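Local structure of chitin binding protein (Streptomyces lividans, 5FTZ) at residues H1-Q11 and A163-T171. The protein is an AA10 lytic polysaccharide monooxygenase that carries copper in a histidine brace and probably cleaves chitin chains oxidatively. Residues are numbered along the deposited sequence; the frame is centred on the assembly and turned at random.
Sequences HGYTDLPVSRQ and AFYACSDVT. With CU (copper (II) ion), chain B.
Arg10 and Asp169 lock the two ends of this AA10 chain together, inside the immunoglobulin-like beta-sandwich of the family: strand 2-6 belongs to one sheet, strand 163-171 to the other, and their axes cross at -27°. Arg10 reaches out as an extended chain and meets Asp169 side-on, Arg10 NE to Asp169 OD2 at 2.8 Å. NH2 of the same guanidinium takes Asp169 OD1 on its syn lone pair, and the two flat groups lie nearly coplanar. Trp70 adds a cation-pi contact to Arg10, and His148 a second bond to Asp169 OD1. Cut back to an alanine, Arg10 would probably leave the buried Asp169 carboxylate without its charge partner, with His148 still bonded to OD1, and open a gap beside Cys167, whose disulfide runs to Cys49. The turn leading into helix 10-15 is also held by direct bonds. Arg10 N gives an almost straight bond to Cys167 O, while Ser168 OG donates to Pro7 O at 2.7 Å from well above the carbonyl plane. Ser9, the N-cap, swings OG back between its own N and carbonyl carbon (chi1 56°), where it donates to Thr4 O. Next along, the bent Gln11 side chain brings NE2 to Tyr165 O at 3.0 Å.

Between these direct bonds the fit is looser and water does the joining: one molecule ties Thr4 OG1 to Ala166 O and Ser168 OG, and two more link Val8 O to the backbone of Asp169. The copper end, where His1 is partly exposed, has no direct hydrogen bond across the strands. There Phe164 turns its edge to one face of the His1 ring, the planes 60° apart. His1 and His91 form the histidine brace, and Phe164 CZ stops 3.6 Å from the copper that His1 N and ND1 hold.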
# COMPACT_ATOMS: atom_id res chain seq x y z
N HIS A 1 -9.34 11.51 -7.12
CA HIS A 1 -10.06 12.75 -7.56
C HIS A 1 -11.42 12.81 -6.93
O HIS A 1 -12.20 11.86 -6.96
CB HIS A 1 -10.11 12.87 -9.09
CG HIS A 1 -8.78 13.20 -9.70
ND1 HIS A 1 -7.68 12.38 -9.58
CD2 HIS A 1 -8.34 14.28 -10.38
CE1 HIS A 1 -6.63 12.93 -10.15
NE2 HIS A 1 -7.01 14.08 -10.65
N GLY A 2 -11.69 13.94 -6.29
CA GLY A 2 -12.94 14.13 -5.60
C GLY A 2 -12.98 15.44 -4.86
O GLY A 2 -11.98 16.15 -4.78
N TYR A 3 -14.12 15.69 -4.20
CA TYR A 3 -14.32 16.94 -3.46
C TYR A 3 -15.40 16.67 -2.42
O TYR A 3 -16.18 15.73 -2.54
CB TYR A 3 -14.78 18.08 -4.41
CG TYR A 3 -15.94 17.73 -5.28
CD1 TYR A 3 -17.24 17.84 -4.82
CD2 TYR A 3 -15.74 17.22 -6.54
CE1 TYR A 3 -18.31 17.40 -5.57
CE2 TYR A 3 -16.81 16.83 -7.36
CZ TYR A 3 -18.10 16.92 -6.86
OH TYR A 3 -19.22 16.59 -7.59
N THR A 4 -15.55 17.58 -1.50
CA THR A 4 -16.65 17.49 -0.54
C THR A 4 -17.87 18.23 -1.09
O THR A 4 -17.78 19.36 -1.59
CB THR A 4 -16.28 18.10 0.81
OG1 THR A 4 -15.59 19.30 0.55
CG2 THR A 4 -15.37 17.18 1.64
N ASP A 5 -19.01 17.58 -0.92
CA ASP A 5 -20.28 18.27 -1.19
C ASP A 5 -21.11 18.51 0.06
O ASP A 5 -22.04 19.26 -0.01
CB ASP A 5 -21.09 17.65 -2.35
CG ASP A 5 -21.70 16.41 -2.01
OD1 ASP A 5 -21.34 15.78 -1.04
OD2 ASP A 5 -22.64 15.98 -2.74
N LEU A 6 -20.66 18.01 1.21
CA LEU A 6 -21.25 18.38 2.51
C LEU A 6 -20.12 18.52 3.52
O LEU A 6 -19.43 17.53 3.79
CB LEU A 6 -22.27 17.36 3.07
CG LEU A 6 -23.52 17.20 2.28
CD1 LEU A 6 -24.28 15.99 2.74
CD2 LEU A 6 -24.38 18.47 2.36
N PRO A 7 -19.89 19.72 4.08
CA PRO A 7 -20.46 21.00 3.66
C PRO A 7 -19.86 21.34 2.28
O PRO A 7 -18.69 21.04 2.04
CB PRO A 7 -19.92 21.97 4.74
CG PRO A 7 -18.65 21.37 5.24
CD PRO A 7 -18.77 19.88 5.03
N VAL A 8 -20.67 21.91 1.41
CA VAL A 8 -20.24 22.11 0.03
C VAL A 8 -18.97 22.95 -0.05
O VAL A 8 -18.88 24.03 0.55
CB VAL A 8 -21.38 22.61 -0.85
CG1 VAL A 8 -21.81 23.99 -0.47
CG2 VAL A 8 -20.97 22.53 -2.30
N SER A 9 -18.00 22.48 -0.82
CA SER A 9 -16.71 23.14 -0.95
C SER A 9 -16.71 24.18 -2.03
O SER A 9 -17.57 24.23 -2.90
CB SER A 9 -15.64 22.10 -1.24
OG SER A 9 -15.96 21.33 -2.41
N ARG A 10 -15.72 25.08 -1.98
CA ARG A 10 -15.58 26.13 -2.96
C ARG A 10 -15.51 25.60 -4.36
O ARG A 10 -16.10 26.22 -5.26
CB ARG A 10 -14.42 27.07 -2.60
CG ARG A 10 -14.63 27.91 -1.37
CD ARG A 10 -13.41 28.78 -1.09
NE ARG A 10 -13.62 29.58 0.13
CZ ARG A 10 -12.67 30.29 0.72
NH1 ARG A 10 -11.45 30.34 0.22
NH2 ARG A 10 -12.96 30.93 1.86
N GLN A 11 -14.75 24.54 -4.60
CA GLN A 11 -14.69 24.04 -5.96
C GLN A 11 -16.05 23.59 -6.45
O GLN A 11 -16.35 23.75 -7.66
CB GLN A 11 -13.63 22.93 -6.09
CG GLN A 11 -13.69 21.76 -5.11
CD GLN A 11 -12.75 21.94 -3.96
OE1 GLN A 11 -12.87 22.90 -3.21
NE2 GLN A 11 -11.84 21.03 -3.79
N ALA A 163 -2.56 14.59 -1.80
CA ALA A 163 -3.80 14.74 -1.04
C ALA A 163 -4.69 15.69 -1.83
O ALA A 163 -4.20 16.54 -2.57
CB ALA A 163 -3.53 15.25 0.36
N PHE A 164 -5.99 15.59 -1.56
CA PHE A 164 -6.99 16.51 -2.13
C PHE A 164 -7.46 17.41 -1.05
O PHE A 164 -7.68 16.97 0.07
CB PHE A 164 -8.12 15.74 -2.77
CG PHE A 164 -7.69 15.00 -4.03
CD1 PHE A 164 -6.98 13.79 -3.96
CD2 PHE A 164 -7.91 15.57 -5.27
CE1 PHE A 164 -6.56 13.16 -5.12
CE2 PHE A 164 -7.46 14.93 -6.41
CZ PHE A 164 -6.76 13.79 -6.32
N TYR A 165 -7.57 18.68 -1.40
CA TYR A 165 -7.90 19.76 -0.47
C TYR A 165 -9.21 20.42 -0.84
O TYR A 165 -9.44 20.75 -1.99
CB TYR A 165 -6.79 20.81 -0.50
CG TYR A 165 -5.50 20.27 0.07
CD1 TYR A 165 -4.61 19.55 -0.72
CD2 TYR A 165 -5.12 20.53 1.37
CE1 TYR A 165 -3.42 19.02 -0.18
CE2 TYR A 165 -3.97 19.96 1.92
CZ TYR A 165 -3.12 19.23 1.14
OH TYR A 165 -1.98 18.70 1.75
N ALA A 166 -10.10 20.61 0.15
CA ALA A 166 -11.39 21.22 -0.14
C ALA A 166 -11.81 22.15 1.01
O ALA A 166 -12.04 21.68 2.13
CB ALA A 166 -12.46 20.16 -0.35
N CYS A 167 -11.82 23.43 0.71
CA CYS A 167 -12.26 24.45 1.69
C CYS A 167 -13.75 24.66 1.56
O CYS A 167 -14.22 24.93 0.43
CB CYS A 167 -11.58 25.78 1.41
SG CYS A 167 -9.80 25.67 1.77
N SER A 168 -14.49 24.67 2.67
CA SER A 168 -15.90 24.94 2.67
C SER A 168 -16.18 26.10 3.59
O SER A 168 -15.86 26.05 4.79
CB SER A 168 -16.67 23.75 3.12
OG SER A 168 -16.45 22.60 2.31
N ASP A 169 -16.93 27.08 3.10
CA ASP A 169 -17.40 28.20 3.94
C ASP A 169 -18.64 27.82 4.70
O ASP A 169 -19.61 27.31 4.12
CB ASP A 169 -17.68 29.42 3.09
CG ASP A 169 -16.44 29.90 2.39
OD1 ASP A 169 -15.62 30.61 3.03
OD2 ASP A 169 -16.25 29.55 1.18
N VAL A 170 -18.59 28.02 6.00
CA VAL A 170 -19.72 27.72 6.91
C VAL A 170 -20.01 28.91 7.81
O VAL A 170 -19.20 29.83 7.94
CB VAL A 170 -19.48 26.43 7.71
CG1 VAL A 170 -19.27 25.22 6.79
CG2 VAL A 170 -18.31 26.63 8.67
N THR A 171 -21.18 28.89 8.39
CA THR A 171 -21.60 29.89 9.37
C THR A 171 -22.11 29.16 10.61
O THR A 171 -23.05 28.37 10.49
CB THR A 171 -22.68 30.84 8.80
OG1 THR A 171 -22.17 31.56 7.68
CG2 THR A 171 -23.02 31.92 9.84
CU CU B . -7.54 10.93 -8.32
O HOH W 1 -14.61 20.70 2.81
O HOH W 2 -17.78 26.49 0.40
O HOH W 3 -20.35 25.25 2.50
O HOH W 4 -11.05 24.50 -1.84